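Local atomic coordinates of putative rhamnosidase (Streptomyces avermitilis, PDB entry 3W5M), a protein that hydrolyses terminal non-reducing alpha-L-rhamnose residues, releasing L-rhamnose from citrus flavonoids and gum arabic. Residues L311-A325 / L399-E413. Sequence-based numbering, arbitrary orientation.
Sequences LPHKKVSRARLYATA and LLAQLEVEYADGTSE
L311 lays its CB 3.3 Å from the Y407 OH, and P312 follows over one face of the same ring, a CH-pi contact with CG 4.0 Å from the centroid. A water accepts a hydrogen bond from Y407 OH and donates one to P312 O. K314 sets its carbonyl O at the ring edge and its CB above CD1, on the same face as P312; its extended chain then runs on to the 407-410 turn and the residue after it, where NZ bridges to D409 OD2 (2.9 Å) on the syn lone pair and also donates to T411 OG1. V316 sets CG2 against Y407 CE1. Next comes a classic beta bulge: S317 N (2.9 Å) and R318 N (3.3 Å) both donate to E406 O, from the same face of its plane. R318, bent at chi3 (82°), makes a salt bridge from NH2 to E406 OE2 (3.1 Å); NH1 goes to R83 O. Beyond the bulge, 318-325 and 399-406 pair as regular antiparallel neighbours in one sheet of the jelly-roll-like N-terminal rhamnosidase domain, with strand 353-360 on the other side of 316-326. Y322 brings CE2 3.7 Å from E404 CD. T324 packs CG2 against L400 CB, and its OG1 hydrogen-bonds to Q355 O.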
loop_
_atom_site.group_PDB
_atom_site.type_symbol
_atom_site.label_atom_id
_atom_site.label_comp_id
_atom_site.label_asym_id
_atom_site.label_seq_id
_atom_site.Cartn_x
_atom_site.Cartn_y
_atom_site.Cartn_z
ATOM N N LEU A 311 -2.144 9.336 38.160
ATOM C CA LEU A 311 -3.592 9.413 38.049
ATOM C C LEU A 311 -4.216 9.219 39.442
ATOM O O LEU A 311 -3.573 8.634 40.321
ATOM C CB LEU A 311 -4.118 8.349 37.078
ATOM C CG LEU A 311 -3.707 8.476 35.603
ATOM C CD1 LEU A 311 -4.319 7.345 34.788
ATOM C CD2 LEU A 311 -4.090 9.846 35.067
ATOM N N PRO A 312 -5.461 9.704 39.648
ATOM C CA PRO A 312 -6.056 9.518 40.982
ATOM C C PRO A 312 -6.459 8.075 41.271
ATOM O O PRO A 312 -6.658 7.292 40.340
ATOM C CB PRO A 312 -7.297 10.418 40.936
ATOM C CG PRO A 312 -7.658 10.479 39.492
ATOM C CD PRO A 312 -6.343 10.483 38.760
ATOM N N HIS A 313 -6.583 7.729 42.556
ATOM C CA HIS A 313 -7.143 6.432 42.958
ATOM C C HIS A 313 -8.665 6.501 42.980
ATOM O O HIS A 313 -9.285 6.597 44.049
ATOM C CB HIS A 313 -6.612 5.992 44.335
ATOM C CG HIS A 313 -5.128 5.813 44.377
ATOM N ND1 HIS A 313 -4.528 4.570 44.386
ATOM C CD2 HIS A 313 -4.121 6.720 44.400
ATOM C CE1 HIS A 313 -3.215 4.720 44.410
ATOM N NE2 HIS A 313 -2.942 6.014 44.422
ATOM N N LYS A 314 -9.259 6.486 41.791
ATOM C CA LYS A 314 -10.700 6.466 41.618
ATOM C C LYS A 314 -10.995 5.444 40.574
ATOM O O LYS A 314 -10.148 5.142 39.738
ATOM C CB LYS A 314 -11.213 7.790 41.040
ATOM C CG LYS A 314 -11.112 8.995 41.928
ATOM C CD LYS A 314 -11.697 10.163 41.162
ATOM C CE LYS A 314 -11.299 11.467 41.802
ATOM N NZ LYS A 314 -11.855 12.608 41.022
ATOM N N LYS A 315 -12.232 4.970 40.573
ATOM C CA LYS A 315 -12.701 4.011 39.600
ATOM C C LYS A 315 -12.766 4.648 38.188
ATOM O O LYS A 315 -13.409 5.671 37.997
ATOM C CB LYS A 315 -14.067 3.480 40.041
ATOM C CG LYS A 315 -14.799 2.621 39.024
ATOM C CD LYS A 315 -14.086 1.300 38.755
ATOM C CE LYS A 315 -14.976 0.362 37.951
ATOM N NZ LYS A 315 -16.167 -0.073 38.735
ATOM N N VAL A 316 -12.071 4.032 37.236
ATOM C CA VAL A 316 -12.045 4.467 35.827
ATOM C C VAL A 316 -13.290 3.958 35.133
ATOM O O VAL A 316 -13.630 2.770 35.228
ATOM C CB VAL A 316 -10.790 3.926 35.103
ATOM C CG1 VAL A 316 -10.822 4.236 33.608
ATOM C CG2 VAL A 316 -9.528 4.468 35.754
ATOM N N SER A 317 -13.995 4.855 34.452
ATOM C CA SER A 317 -15.111 4.444 33.636
ATOM C C SER A 317 -14.677 4.192 32.193
ATOM O O SER A 317 -15.274 3.359 31.516
ATOM C CB SER A 317 -16.268 5.463 33.704
ATOM O OG SER A 317 -15.830 6.751 33.287
ATOM N N ARG A 318 -13.634 4.895 31.725
ATOM C CA ARG A 318 -13.216 4.768 30.308
ATOM C C ARG A 318 -11.873 5.453 30.090
ATOM O O ARG A 318 -11.582 6.454 30.732
ATOM C CB ARG A 318 -14.278 5.453 29.447
ATOM C CG ARG A 318 -14.198 5.214 27.966
ATOM C CD ARG A 318 -15.284 6.020 27.279
ATOM N NE ARG A 318 -14.874 7.409 27.074
ATOM C CZ ARG A 318 -15.488 8.239 26.225
ATOM N NH1 ARG A 318 -16.531 7.813 25.515
ATOM N NH2 ARG A 318 -15.059 9.494 26.085
ATOM N N ALA A 319 -11.035 4.920 29.204
ATOM C CA ALA A 319 -9.844 5.669 28.786
ATOM C C ALA A 319 -9.639 5.449 27.296
ATOM O O ALA A 319 -9.883 4.339 26.784
ATOM C CB ALA A 319 -8.589 5.279 29.579
ATOM N N ARG A 320 -9.211 6.520 26.605
ATOM C CA ARG A 320 -8.985 6.481 25.167
ATOM C C ARG A 320 -7.659 7.124 24.896
ATOM O O ARG A 320 -7.279 8.114 25.567
ATOM C CB ARG A 320 -10.058 7.307 24.420
ATOM C CG ARG A 320 -11.474 6.788 24.597
ATOM C CD ARG A 320 -11.642 5.438 23.901
ATOM N NE ARG A 320 -13.010 4.921 23.983
ATOM C CZ ARG A 320 -13.409 3.971 24.824
ATOM N NH1 ARG A 320 -12.536 3.423 25.672
ATOM N NH2 ARG A 320 -14.669 3.557 24.815
ATOM N N LEU A 321 -6.909 6.560 23.950
ATOM C CA LEU A 321 -5.740 7.246 23.444
ATOM C C LEU A 321 -6.040 7.609 21.989
ATOM O O LEU A 321 -6.373 6.736 21.198
ATOM C CB LEU A 321 -4.470 6.371 23.511
ATOM C CG LEU A 321 -3.178 6.955 22.936
ATOM C CD1 LEU A 321 -2.653 8.062 23.843
ATOM C CD2 LEU A 321 -2.085 5.908 22.727
ATOM N N TYR A 322 -5.907 8.890 21.677
ATOM C CA TYR A 322 -5.933 9.393 20.299
ATOM C C TYR A 322 -4.491 9.752 19.935
ATOM O O TYR A 322 -3.792 10.445 20.698
ATOM C CB TYR A 322 -6.844 10.644 20.224
ATOM C CG TYR A 322 -8.197 10.424 20.852
ATOM C CD1 TYR A 322 -9.213 9.849 20.143
ATOM C CD2 TYR A 322 -8.435 10.762 22.178
ATOM C CE1 TYR A 322 -10.458 9.643 20.696
ATOM C CE2 TYR A 322 -9.674 10.566 22.759
ATOM C CZ TYR A 322 -10.675 9.995 22.015
ATOM O OH TYR A 322 -11.909 9.772 22.572
ATOM N N ALA A 323 -4.021 9.273 18.781
ATOM C CA ALA A 323 -2.634 9.522 18.404
ATOM C C ALA A 323 -2.450 9.599 16.914
ATOM O O ALA A 323 -3.235 9.040 16.128
ATOM C CB ALA A 323 -1.732 8.432 18.983
ATOM N N THR A 324 -1.383 10.276 16.538
ATOM C CA THR A 324 -0.940 10.301 15.147
ATOM C C THR A 324 0.543 10.676 15.118
ATOM O O THR A 324 1.154 10.944 16.165
ATOM C CB THR A 324 -1.823 11.257 14.277
ATOM O OG1 THR A 324 -1.415 11.153 12.890
ATOM C CG2 THR A 324 -1.758 12.721 14.766
ATOM N N ALA A 325 1.160 10.633 13.936
ATOM C CA ALA A 325 2.543 11.020 13.782
ATOM C C ALA A 325 2.735 11.623 12.404
ATOM O O ALA A 325 2.039 11.266 11.449
ATOM C CB ALA A 325 3.473 9.802 13.954
ATOM N N LEU A 399 5.376 13.369 16.855
ATOM C CA LEU A 399 4.280 12.637 17.513
ATOM C C LEU A 399 3.218 13.597 18.055
ATOM O O LEU A 399 3.547 14.635 18.636
ATOM C CB LEU A 399 4.848 11.819 18.696
ATOM C CG LEU A 399 3.830 11.061 19.547
ATOM C CD1 LEU A 399 3.201 9.872 18.830
ATOM C CD2 LEU A 399 4.454 10.628 20.882
ATOM N N LEU A 400 1.951 13.207 17.940
ATOM C CA LEU A 400 0.858 13.893 18.617
ATOM C C LEU A 400 0.066 12.844 19.395
ATOM O O LEU A 400 -0.387 11.837 18.835
ATOM C CB LEU A 400 -0.041 14.619 17.595
ATOM C CG LEU A 400 -1.127 15.538 18.163
ATOM C CD1 LEU A 400 -0.466 16.800 18.715
ATOM C CD2 LEU A 400 -2.129 15.897 17.086
ATOM N N ALA A 401 -0.055 13.024 20.711
ATOM C CA ALA A 401 -0.782 12.009 21.510
ATOM C C ALA A 401 -1.624 12.657 22.608
ATOM O O ALA A 401 -1.170 13.605 23.258
ATOM C CB ALA A 401 0.201 11.010 22.114
ATOM N N GLN A 402 -2.831 12.155 22.784
ATOM C CA GLN A 402 -3.777 12.667 23.809
ATOM C C GLN A 402 -4.501 11.507 24.466
ATOM O O GLN A 402 -5.266 10.811 23.831
ATOM C CB GLN A 402 -4.805 13.575 23.155
ATOM C CG GLN A 402 -5.811 14.255 24.085
ATOM C CD GLN A 402 -6.357 15.528 23.424
ATOM O OE1 GLN A 402 -5.579 16.398 23.016
ATOM N NE2 GLN A 402 -7.682 15.644 23.331
ATOM N N LEU A 403 -4.202 11.304 25.751
ATOM C CA LEU A 403 -4.830 10.257 26.536
ATOM C C LEU A 403 -5.877 10.889 27.428
ATOM O O LEU A 403 -5.580 11.843 28.178
ATOM C CB LEU A 403 -3.764 9.543 27.384
ATOM C CG LEU A 403 -4.280 8.562 28.436
ATOM C CD1 LEU A 403 -4.817 7.295 27.789
ATOM C CD2 LEU A 403 -3.151 8.255 29.422
ATOM N N GLU A 404 -7.097 10.384 27.325
ATOM C CA GLU A 404 -8.236 10.895 28.095
ATOM C C GLU A 404 -8.778 9.812 28.994
ATOM O O GLU A 404 -9.176 8.766 28.534
ATOM C CB GLU A 404 -9.320 11.368 27.155
ATOM C CG GLU A 404 -8.785 12.509 26.285
ATOM C CD GLU A 404 -9.847 13.133 25.408
ATOM O OE1 GLU A 404 -11.041 12.745 25.534
ATOM O OE2 GLU A 404 -9.475 14.012 24.592
ATOM N N VAL A 405 -8.764 10.075 30.286
ATOM C CA VAL A 405 -9.316 9.125 31.254
ATOM C C VAL A 405 -10.536 9.748 31.921
ATOM O O VAL A 405 -10.433 10.856 32.467
ATOM C CB VAL A 405 -8.284 8.822 32.345
ATOM C CG1 VAL A 405 -8.775 7.634 33.182
ATOM C CG2 VAL A 405 -6.909 8.556 31.719
ATOM N N GLU A 406 -11.668 9.055 31.865
ATOM C CA GLU A 406 -12.922 9.481 32.520
ATOM C C GLU A 406 -13.107 8.619 33.755
ATOM O O GLU A 406 -12.871 7.416 33.709
ATOM C CB GLU A 406 -14.139 9.252 31.639
ATOM C CG GLU A 406 -13.971 9.583 30.162
ATOM C CD GLU A 406 -14.341 11.012 29.786
ATOM O OE1 GLU A 406 -14.177 11.943 30.616
ATOM O OE2 GLU A 406 -14.784 11.201 28.623
ATOM N N TYR A 407 -13.582 9.234 34.824
ATOM C CA TYR A 407 -13.788 8.545 36.092
ATOM C C TYR A 407 -15.289 8.439 36.404
ATOM O O TYR A 407 -16.089 9.243 35.901
ATOM C CB TYR A 407 -12.987 9.263 37.182
ATOM C CG TYR A 407 -11.500 9.073 37.008
ATOM C CD1 TYR A 407 -10.887 7.863 37.379
ATOM C CD2 TYR A 407 -10.704 10.070 36.447
ATOM C CE1 TYR A 407 -9.529 7.664 37.209
ATOM C CE2 TYR A 407 -9.335 9.878 36.274
ATOM C CZ TYR A 407 -8.757 8.658 36.663
ATOM O OH TYR A 407 -7.405 8.434 36.508
ATOM N N ALA A 408 -15.664 7.417 37.182
ATOM C CA ALA A 408 -17.055 7.128 37.473
ATOM C C ALA A 408 -17.737 8.282 38.199
ATOM O O ALA A 408 -18.930 8.444 38.055
ATOM C CB ALA A 408 -17.230 5.805 38.251
ATOM N N ASP A 409 -16.986 9.101 38.930
ATOM C CA ASP A 409 -17.563 10.306 39.571
ATOM C C ASP A 409 -17.803 11.481 38.600
ATOM O O ASP A 409 -18.183 12.576 39.034
ATOM C CB ASP A 409 -16.734 10.778 40.781
ATOM C CG ASP A 409 -15.367 11.312 40.393
ATOM O OD1 ASP A 409 -15.016 11.294 39.190
ATOM O OD2 ASP A 409 -14.625 11.774 41.286
ATOM N N GLY A 410 -17.545 11.239 37.314
ATOM C CA GLY A 410 -17.737 12.220 36.242
ATOM C C GLY A 410 -16.549 13.136 35.997
ATOM O O GLY A 410 -16.628 14.007 35.119
ATOM N N THR A 411 -15.470 12.991 36.774
ATOM C CA THR A 411 -14.244 13.784 36.558
ATOM C C THR A 411 -13.376 13.140 35.468
ATOM O O THR A 411 -13.632 12.006 35.036
ATOM C CB THR A 411 -13.384 13.934 37.820
ATOM O OG1 THR A 411 -12.926 12.635 38.262
ATOM C CG2 THR A 411 -14.161 14.638 38.942
ATOM N N SER A 412 -12.369 13.871 35.014
ATOM C CA SER A 412 -11.453 13.330 34.007
ATOM C C SER A 412 -10.064 13.933 34.062
ATOM O O SER A 412 -9.818 14.960 34.708
ATOM C CB SER A 412 -12.075 13.459 32.608
ATOM O OG SER A 412 -12.235 14.798 32.292
ATOM N N GLU A 413 -9.123 13.265 33.399
ATOM C CA GLU A 413 -7.756 13.729 33.330
ATOM C C GLU A 413 -7.372 13.639 31.863
ATOM O O GLU A 413 -7.789 12.715 31.163
ATOM C CB GLU A 413 -6.824 12.832 34.163
ATOM C CG GLU A 413 -7.127 12.793 35.661
ATOM C CD GLU A 413 -6.934 14.140 36.361
ATOM O OE1 GLU A 413 -6.233 15.027 35.817
ATOM O OE2 GLU A 413 -7.492 14.319 37.472
HETATM O O HOH W 1 -6.514 6.377 37.811
HETATM O O HOH W 2 -14.781 7.710 40.222
HETATM O O HOH W 3 -12.023 8.623 27.561
HETATM O O HOH W 4 -12.305 10.248 25.323
#